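Local coordinates for putative exported protein (Bacteroides fragilis, PDB 4RAA), which is of unknown function but folds as a six-bladed beta-propeller and is probably exported from the cytoplasm, at residues 321-330 against 340-348; 261-269 against 354-362. All coordinates share one frame; numbering follows the deposited sequence.

Contact 1. Residues 321-330 against 340-348; sequences LDVLSLKDMA and LSELLTISN
L321, the last residue of strand 316-321, puts its CD1 methyl 4.1 Å from CD1 of L340, the two side chains slanting across each other beside F29 of strand 25-31. D322 turns the chain into helix 323-331: it is the N-cap, and its OD2, approached from above the carboxylate plane, accepts from the backbone N of S325. V323 sends CG1 anti to its backbone N, over the turn that follows the second helix, where it meets CB of S347 and the carbonyl O of N348. Two consecutive helices, nearly perpendicular, are inserted here between neighbouring strands of one propeller blade, 316-321 and 354-360, their short axes 10.8 Å apart and crossing at -107°. L326 packs against two leucines of the second helix. Its CB lies 3.8 Å from CD1 of L344 while its CD1 reaches CD2 of L340, and it crosses both at about a right angle; F336, from the loop between the helices, also touches L326, A330 and L344. K327 slides past L344 in the reverse direction, CG against CG at 4.1 Å. A bend at chi3 (75°) then carries NZ to the carbonyl O of S347, which it meets at 2.7 Å almost head-on, with a C=O...N angle of 176°. The lysine thus spends its aliphatic part on the leucine and its charge on the peptide just past the second helix. S347 OG in turn donates to the carbonyl O of L343 and is also bonded to K31. A330 ends the row, its CB lying 4.5 Å from CD2 of L344.

Contact 2. Residues 261-269 against 354-362; sequences ETERDLFVC and ILLFVRIKK
V358 touches the ring of F267 obliquely, its CG1 4.2 Å from CE2, where two blades of the six-bladed propeller adjoin: strand 354-360 belongs to one four-stranded antiparallel sheet and strand 265-272 to the next, their short axes 117° apart. The F267 ring also stacks on H317. R359 stays extended from CG to NE and lays its guanidinium flat on that of R264, centres 3.5 Å apart and planes 12° from parallel. OE2 of E26 makes salt bridges to R359 NE and R264 NH1, so one carboxylate oxygen draws the two stacked guanidinium groups together. I360 gives its backbone N to OD2 of D265 at 3.0 Å, nearly along the C-O axis, while OD1 of the same aspartate takes T262 OG1 and H317 NE2, so both carboxylate oxygens are engaged. CG1 of I360 packs on CB of D265 and at the edge of the F267 ring. K362, the C-terminal residue, runs its extended chain over the R264 guanidinium on the face away from R359, CE touching CB and NE. At the edge of that guanidinium, NH1 donates to the carbonyl O of I360, 3.2 Å away and within 3° of the guanidinium plane.

Strand 354-360 joins the two contacts, whose centres are about 22 Å apart. At its start I354 packs on the leucines of contact 1, and its carbonyl O probably accepts from L321 N, pairing it with strand 316-321; at its end the strand reaches the next blade in contact 2. Contact 1 lies about 24 Å from the centre of the chain, yet is mostly buried because its helices cover each other and their own blade; leucines dominate, with one lysine bonded to a carbonyl. Contact 2, about 13 Å from that centre, is only partly buried, and its arginines, aspartate and backbone groups make it mainly polar, with F267 on its apolar side.

Contact 1. Residues 321-330 against 340-348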
loop_
_atom_site.group_PDB
_atom_site.type_symbol
_atom_site.label_atom_id
_atom_site.label_comp_id
_atom_site.label_asym_id
_atom_site.label_seq_id
_atom_site.Cartn_x
_atom_site.Cartn_y
_atom_site.Cartn_z
ATOM N N LEU A 321 -2.552 22.250 -29.376
ATOM C CA LEU A 321 -3.334 22.839 -30.453
ATOM C C LEU A 321 -3.908 21.725 -31.337
ATOM O O LEU A 321 -3.177 20.809 -31.715
ATOM C CB LEU A 321 -2.426 23.749 -31.275
ATOM C CG LEU A 321 -1.633 24.835 -30.523
ATOM C CD1 LEU A 321 -0.613 25.488 -31.446
ATOM C CD2 LEU A 321 -2.538 25.905 -29.934
ATOM N N ASP A 322 -5.200 21.819 -31.671
ATOM C CA ASP A 322 -5.904 20.794 -32.448
ATOM C C ASP A 322 -5.552 20.966 -33.922
ATOM O O ASP A 322 -5.825 22.019 -34.500
ATOM C CB ASP A 322 -7.420 20.910 -32.245
ATOM C CG ASP A 322 -8.194 19.806 -32.947
ATOM O OD1 ASP A 322 -7.990 18.625 -32.591
ATOM O OD2 ASP A 322 -9.018 20.115 -33.834
ATOM N N VAL A 323 -5.006 19.913 -34.535
ATOM C CA VAL A 323 -4.531 19.960 -35.927
ATOM C C VAL A 323 -5.656 20.284 -36.907
ATOM O O VAL A 323 -5.595 21.320 -37.558
ATOM C CB VAL A 323 -3.771 18.661 -36.322
ATOM C CG1 VAL A 323 -3.440 18.619 -37.820
ATOM C CG2 VAL A 323 -2.503 18.517 -35.470
ATOM N N LEU A 324 -6.689 19.448 -36.960
ATOM C CA LEU A 324 -7.793 19.645 -37.917
ATOM C C LEU A 324 -8.451 21.017 -37.830
ATOM O O LEU A 324 -8.759 21.619 -38.873
ATOM C CB LEU A 324 -8.866 18.555 -37.796
ATOM C CG LEU A 324 -10.053 18.626 -38.772
ATOM C CD1 LEU A 324 -9.593 18.659 -40.227
ATOM C CD2 LEU A 324 -10.985 17.459 -38.532
ATOM N N SER A 325 -8.662 21.494 -36.600
ATOM C CA SER A 325 -9.269 22.813 -36.349
ATOM C C SER A 325 -8.413 23.924 -36.989
ATOM O O SER A 325 -8.949 24.812 -37.664
ATOM C CB SER A 325 -9.481 23.036 -34.830
ATOM O OG SER A 325 -10.220 24.211 -34.553
ATOM N N LEU A 326 -7.091 23.821 -36.811
ATOM C CA LEU A 326 -6.126 24.763 -37.398
ATOM C C LEU A 326 -5.945 24.594 -38.912
ATOM O O LEU A 326 -5.761 25.590 -39.620
ATOM C CB LEU A 326 -4.748 24.630 -36.741
ATOM C CG LEU A 326 -4.523 24.932 -35.257
ATOM C CD1 LEU A 326 -3.026 25.088 -35.022
ATOM C CD2 LEU A 326 -5.254 26.177 -34.794
ATOM N N LYS A 327 -5.946 23.349 -39.403
ATOM C CA LYS A 327 -5.812 23.098 -40.850
ATOM C C LYS A 327 -6.962 23.715 -41.657
ATOM O O LYS A 327 -6.734 24.239 -42.753
ATOM C CB LYS A 327 -5.645 21.615 -41.167
ATOM C CG LYS A 327 -4.321 21.039 -40.677
ATOM C CD LYS A 327 -3.869 19.831 -41.480
ATOM C CE LYS A 327 -3.317 20.239 -42.839
ATOM N NZ LYS A 327 -2.704 19.063 -43.498
ATOM N N ASP A 328 -8.173 23.679 -41.099
ATOM C CA ASP A 328 -9.340 24.348 -41.705
ATOM C C ASP A 328 -9.156 25.873 -41.682
ATOM O O ASP A 328 -9.534 26.547 -42.632
ATOM C CB ASP A 328 -10.650 23.967 -40.993
ATOM C CG ASP A 328 -10.980 22.476 -41.094
ATOM O OD1 ASP A 328 -10.584 21.804 -42.071
ATOM O OD2 ASP A 328 -11.657 21.975 -40.179
HETATM N N MSE A 329 -8.579 26.402 -40.593
HETATM C CA MSE A 329 -8.256 27.847 -40.476
HETATM C C MSE A 329 -7.254 28.204 -41.563
HETATM O O MSE A 329 -7.469 29.184 -42.314
HETATM C CB MSE A 329 -7.789 28.234 -39.062
HETATM C CG MSE A 329 -8.931 28.189 -38.042
HETATM SE SE MSE A 329 -8.256 28.565 -36.234
HETATM C CE MSE A 329 -8.751 30.465 -36.309
ATOM N N ALA A 330 -6.198 27.381 -41.694
ATOM C CA ALA A 330 -5.176 27.541 -42.756
ATOM C C ALA A 330 -5.825 27.501 -44.130
ATOM O O ALA A 330 -5.513 28.333 -44.973
ATOM C CB ALA A 330 -4.096 26.467 -42.662
ATOM N N LEU A 340 4.831 27.310 -37.074
ATOM C CA LEU A 340 3.604 26.519 -36.853
ATOM C C LEU A 340 3.071 25.991 -38.175
ATOM O O LEU A 340 2.778 24.797 -38.286
ATOM C CB LEU A 340 2.501 27.336 -36.174
ATOM C CG LEU A 340 1.158 26.638 -35.870
ATOM C CD1 LEU A 340 1.334 25.351 -35.068
ATOM C CD2 LEU A 340 0.225 27.588 -35.138
ATOM N N SER A 341 2.961 26.891 -39.157
ATOM C CA SER A 341 2.486 26.560 -40.511
ATOM C C SER A 341 3.351 25.496 -41.211
ATOM O O SER A 341 2.819 24.652 -41.931
ATOM C CB SER A 341 2.396 27.819 -41.374
ATOM O OG SER A 341 1.651 27.543 -42.531
ATOM N N GLU A 342 4.668 25.554 -40.988
ATOM C CA GLU A 342 5.649 24.562 -41.493
ATOM C C GLU A 342 5.324 23.153 -40.962
ATOM O O GLU A 342 5.272 22.199 -41.742
ATOM C CB GLU A 342 7.072 25.011 -41.117
ATOM C CG GLU A 342 8.252 24.096 -41.420
ATOM C CD GLU A 342 9.561 24.750 -40.975
ATOM O OE1 GLU A 342 9.988 25.730 -41.632
ATOM O OE2 GLU A 342 10.164 24.299 -39.968
ATOM N N LEU A 343 5.089 23.040 -39.653
ATOM C CA LEU A 343 4.673 21.770 -39.023
ATOM C C LEU A 343 3.228 21.365 -39.392
ATOM O O LEU A 343 2.930 20.171 -39.522
ATOM C CB LEU A 343 4.811 21.821 -37.489
ATOM C CG LEU A 343 6.217 21.764 -36.889
ATOM C CD1 LEU A 343 6.151 22.051 -35.398
ATOM C CD2 LEU A 343 6.891 20.419 -37.137
ATOM N N LEU A 344 2.350 22.359 -39.552
ATOM C CA LEU A 344 0.921 22.149 -39.894
ATOM C C LEU A 344 0.745 21.612 -41.346
ATOM O O LEU A 344 -0.163 20.810 -41.627
ATOM C CB LEU A 344 0.144 23.476 -39.661
ATOM C CG LEU A 344 -1.343 23.575 -39.320
ATOM C CD1 LEU A 344 -1.630 22.816 -38.037
ATOM C CD2 LEU A 344 -1.758 25.035 -39.149
ATOM N N THR A 345 1.625 22.056 -42.248
ATOM C CA THR A 345 1.634 21.625 -43.655
ATOM C C THR A 345 2.051 20.148 -43.803
ATOM O O THR A 345 1.517 19.455 -44.672
ATOM C CB THR A 345 2.510 22.571 -44.503
ATOM O OG1 THR A 345 1.959 23.888 -44.435
ATOM C CG2 THR A 345 2.554 22.164 -45.940
ATOM N N ILE A 346 2.988 19.686 -42.963
ATOM C CA ILE A 346 3.421 18.260 -42.921
ATOM C C ILE A 346 2.588 17.363 -41.963
ATOM O O ILE A 346 2.939 16.194 -41.758
ATOM C CB ILE A 346 4.942 18.100 -42.578
ATOM C CG1 ILE A 346 5.283 18.524 -41.126
ATOM C CG2 ILE A 346 5.784 18.864 -43.595
ATOM C CD1 ILE A 346 6.642 18.062 -40.629
ATOM N N SER A 347 1.526 17.910 -41.359
ATOM C CA SER A 347 0.665 17.173 -40.433
ATOM C C SER A 347 -0.587 16.681 -41.146
ATOM O O SER A 347 -1.202 17.415 -41.927
ATOM C CB SER A 347 0.235 18.050 -39.245
ATOM O OG SER A 347 1.334 18.426 -38.436
ATOM N N ASN A 348 -0.953 15.436 -40.866
ATOM C CA ASN A 348 -2.189 14.851 -41.362
ATOM C C ASN A 348 -3.340 15.375 -40.512
ATOM O O ASN A 348 -3.130 15.772 -39.357
ATOM C CB ASN A 348 -2.133 13.325 -41.279
ATOM C CG ASN A 348 -1.073 12.729 -42.183
ATOM O OD1 ASN A 348 -0.829 13.217 -43.278
ATOM N ND2 ASN A 348 -0.452 11.659 -41.730
#

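Contact 2. Residues 261-269 against 354-362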
loop_
_atom_site.group_PDB
_atom_site.type_symbol
_atom_site.label_atom_id
_atom_site.label_comp_id
_atom_site.label_asym_id
_atom_site.label_seq_id
_atom_site.Cartn_x
_atom_site.Cartn_y
_atom_site.Cartn_z
ATOM N N GLU A 261 3.646 28.486 -12.778
ATOM C CA GLU A 261 4.801 29.312 -12.431
ATOM C C GLU A 261 6.105 28.657 -12.895
ATOM O O GLU A 261 6.202 27.430 -12.933
ATOM C CB GLU A 261 4.809 29.554 -10.911
ATOM C CG GLU A 261 5.647 30.760 -10.484
ATOM C CD GLU A 261 5.659 31.038 -8.984
ATOM O OE1 GLU A 261 4.763 30.602 -8.225
ATOM O OE2 GLU A 261 6.589 31.742 -8.548
ATOM N N THR A 262 7.069 29.492 -13.296
ATOM C CA THR A 262 8.431 29.065 -13.681
ATOM C C THR A 262 9.407 29.967 -12.906
ATOM O O THR A 262 8.970 30.726 -12.040
ATOM C CB THR A 262 8.681 29.154 -15.214
ATOM O OG1 THR A 262 8.723 30.519 -15.639
ATOM C CG2 THR A 262 7.612 28.403 -16.000
ATOM N N GLU A 263 10.708 29.869 -13.196
ATOM C CA GLU A 263 11.725 30.729 -12.557
ATOM C C GLU A 263 11.649 32.178 -13.018
ATOM O O GLU A 263 11.937 33.072 -12.236
ATOM C CB GLU A 263 13.157 30.218 -12.827
ATOM C CG GLU A 263 13.483 28.834 -12.264
ATOM C CD GLU A 263 13.449 28.743 -10.735
ATOM O OE1 GLU A 263 13.542 29.781 -10.038
ATOM O OE2 GLU A 263 13.343 27.607 -10.220
ATOM N N ARG A 264 11.255 32.394 -14.274
ATOM C CA ARG A 264 11.233 33.727 -14.898
ATOM C C ARG A 264 9.864 34.419 -14.987
ATOM O O ARG A 264 9.811 35.656 -14.964
ATOM C CB ARG A 264 11.858 33.657 -16.307
ATOM C CG ARG A 264 11.116 32.801 -17.335
ATOM C CD ARG A 264 11.722 32.934 -18.721
ATOM N NE ARG A 264 13.033 32.295 -18.848
ATOM C CZ ARG A 264 13.801 32.320 -19.943
ATOM N NH1 ARG A 264 13.420 32.967 -21.054
ATOM N NH2 ARG A 264 14.975 31.692 -19.934
ATOM N N ASP A 265 8.784 33.639 -15.112
ATOM C CA ASP A 265 7.430 34.179 -15.276
ATOM C C ASP A 265 6.332 33.424 -14.518
ATOM O O ASP A 265 6.592 32.416 -13.850
ATOM C CB ASP A 265 7.101 34.271 -16.778
ATOM C CG ASP A 265 6.993 32.912 -17.469
ATOM O OD1 ASP A 265 6.788 31.878 -16.799
ATOM O OD2 ASP A 265 7.085 32.889 -18.720
ATOM N N LEU A 266 5.108 33.931 -14.638
ATOM C CA LEU A 266 3.939 33.360 -13.986
ATOM C C LEU A 266 2.690 33.717 -14.810
ATOM O O LEU A 266 2.371 34.893 -14.969
ATOM C CB LEU A 266 3.878 33.908 -12.554
ATOM C CG LEU A 266 2.818 33.481 -11.531
ATOM C CD1 LEU A 266 3.295 33.845 -10.131
ATOM C CD2 LEU A 266 1.450 34.094 -11.805
ATOM N N PHE A 267 2.027 32.691 -15.346
ATOM C CA PHE A 267 0.819 32.832 -16.189
ATOM C C PHE A 267 -0.405 32.488 -15.356
ATOM O O PHE A 267 -0.383 31.505 -14.597
ATOM C CB PHE A 267 0.861 31.873 -17.384
ATOM C CG PHE A 267 1.761 32.294 -18.522
ATOM C CD1 PHE A 267 2.890 33.112 -18.353
ATOM C CD2 PHE A 267 1.527 31.759 -19.788
ATOM C CE1 PHE A 267 3.693 33.445 -19.437
ATOM C CE2 PHE A 267 2.342 32.078 -20.869
ATOM C CZ PHE A 267 3.425 32.924 -20.694
ATOM N N VAL A 268 -1.467 33.278 -15.522
ATOM C CA VAL A 268 -2.721 33.096 -14.793
ATOM C C VAL A 268 -3.891 33.071 -15.779
ATOM O O VAL A 268 -4.295 34.119 -16.276
ATOM C CB VAL A 268 -2.954 34.226 -13.751
ATOM C CG1 VAL A 268 -4.081 33.844 -12.793
ATOM C CG2 VAL A 268 -1.681 34.525 -12.964
ATOM N N CYS A 269 -4.407 31.884 -16.096
ATOM C CA CYS A 269 -5.613 31.781 -16.928
ATOM C C CYS A 269 -6.781 31.881 -15.983
ATOM O O CYS A 269 -6.701 31.377 -14.865
ATOM C CB CYS A 269 -5.697 30.474 -17.692
ATOM S SG CYS A 269 -4.359 30.294 -18.867
ATOM N N ILE A 354 -0.286 19.549 -31.791
ATOM C CA ILE A 354 0.996 20.245 -31.931
ATOM C C ILE A 354 1.085 21.095 -30.659
ATOM O O ILE A 354 0.216 21.949 -30.420
ATOM C CB ILE A 354 1.076 21.162 -33.177
ATOM C CG1 ILE A 354 0.950 20.318 -34.457
ATOM C CG2 ILE A 354 2.382 21.977 -33.149
ATOM C CD1 ILE A 354 0.951 21.105 -35.755
ATOM N N LEU A 355 2.125 20.865 -29.857
ATOM C CA LEU A 355 2.322 21.625 -28.613
ATOM C C LEU A 355 2.958 22.980 -28.888
ATOM O O LEU A 355 3.867 23.092 -29.708
ATOM C CB LEU A 355 3.207 20.871 -27.613
ATOM C CG LEU A 355 2.767 19.466 -27.224
ATOM C CD1 LEU A 355 3.726 18.912 -26.182
ATOM C CD2 LEU A 355 1.330 19.443 -26.714
ATOM N N LEU A 356 2.443 23.991 -28.195
ATOM C CA LEU A 356 2.965 25.344 -28.198
ATOM C C LEU A 356 3.756 25.478 -26.905
ATOM O O LEU A 356 3.201 25.296 -25.818
ATOM C CB LEU A 356 1.833 26.384 -28.215
ATOM C CG LEU A 356 2.148 27.837 -27.827
ATOM C CD1 LEU A 356 3.318 28.425 -28.605
ATOM C CD2 LEU A 356 0.904 28.692 -28.001
ATOM N N PHE A 357 5.045 25.774 -27.041
ATOM C CA PHE A 357 5.921 26.082 -25.920
ATOM C C PHE A 357 6.083 27.597 -25.968
ATOM O O PHE A 357 6.547 28.126 -26.987
ATOM C CB PHE A 357 7.255 25.364 -26.046
ATOM C CG PHE A 357 7.153 23.886 -25.829
ATOM C CD1 PHE A 357 6.820 23.041 -26.881
ATOM C CD2 PHE A 357 7.378 23.327 -24.572
ATOM C CE1 PHE A 357 6.719 21.668 -26.683
ATOM C CE2 PHE A 357 7.283 21.954 -24.378
ATOM C CZ PHE A 357 6.951 21.125 -25.430
ATOM N N VAL A 358 5.684 28.280 -24.888
ATOM C CA VAL A 358 5.718 29.752 -24.800
ATOM C C VAL A 358 6.134 30.242 -23.413
ATOM O O VAL A 358 5.766 29.648 -22.408
ATOM C CB VAL A 358 4.337 30.353 -25.199
ATOM C CG1 VAL A 358 3.204 29.830 -24.319
ATOM C CG2 VAL A 358 4.357 31.877 -25.189
ATOM N N ARG A 359 6.907 31.324 -23.374
ATOM C CA ARG A 359 7.346 31.954 -22.116
ATOM C C ARG A 359 7.736 33.408 -22.355
ATOM O O ARG A 359 7.816 33.851 -23.501
ATOM C CB ARG A 359 8.529 31.195 -21.497
ATOM C CG ARG A 359 9.788 31.155 -22.355
ATOM C CD ARG A 359 10.912 30.333 -21.733
ATOM N NE ARG A 359 12.123 30.363 -22.564
ATOM C CZ ARG A 359 13.289 29.777 -22.277
ATOM N NH1 ARG A 359 13.460 29.071 -21.152
ATOM N NH2 ARG A 359 14.308 29.894 -23.135
ATOM N N ILE A 360 7.987 34.134 -21.268
ATOM C CA ILE A 360 8.442 35.520 -21.352
ATOM C C ILE A 360 9.900 35.446 -21.784
ATOM O O ILE A 360 10.684 34.694 -21.186
ATOM C CB ILE A 360 8.297 36.267 -19.996
ATOM C CG1 ILE A 360 6.816 36.413 -19.600
ATOM C CG2 ILE A 360 8.955 37.650 -20.030
ATOM C CD1 ILE A 360 6.002 37.397 -20.428
ATOM N N LYS A 361 10.247 36.187 -22.836
ATOM C CA LYS A 361 11.636 36.249 -23.305
ATOM C C LYS A 361 12.434 37.190 -22.396
ATOM O O LYS A 361 11.876 38.182 -21.903
ATOM C CB LYS A 361 11.728 36.706 -24.774
ATOM C CG LYS A 361 11.333 38.158 -25.080
ATOM C CD LYS A 361 11.367 38.493 -26.571
ATOM C CE LYS A 361 12.766 38.374 -27.169
ATOM N NZ LYS A 361 12.831 38.814 -28.583
ATOM N N LYS A 362 13.711 36.860 -22.164
ATOM C CA LYS A 362 14.638 37.733 -21.410
ATOM C C LYS A 362 15.443 38.561 -22.409
ATOM O O LYS A 362 15.164 38.587 -23.618
ATOM C CB LYS A 362 15.574 36.935 -20.491
ATOM C CG LYS A 362 14.852 36.203 -19.374
ATOM C CD LYS A 362 15.810 35.738 -18.290
ATOM C CE LYS A 362 15.093 34.854 -17.280
ATOM N NZ LYS A 362 15.978 34.511 -16.142
ATOM O OXT LYS A 362 16.396 39.237 -22.029
#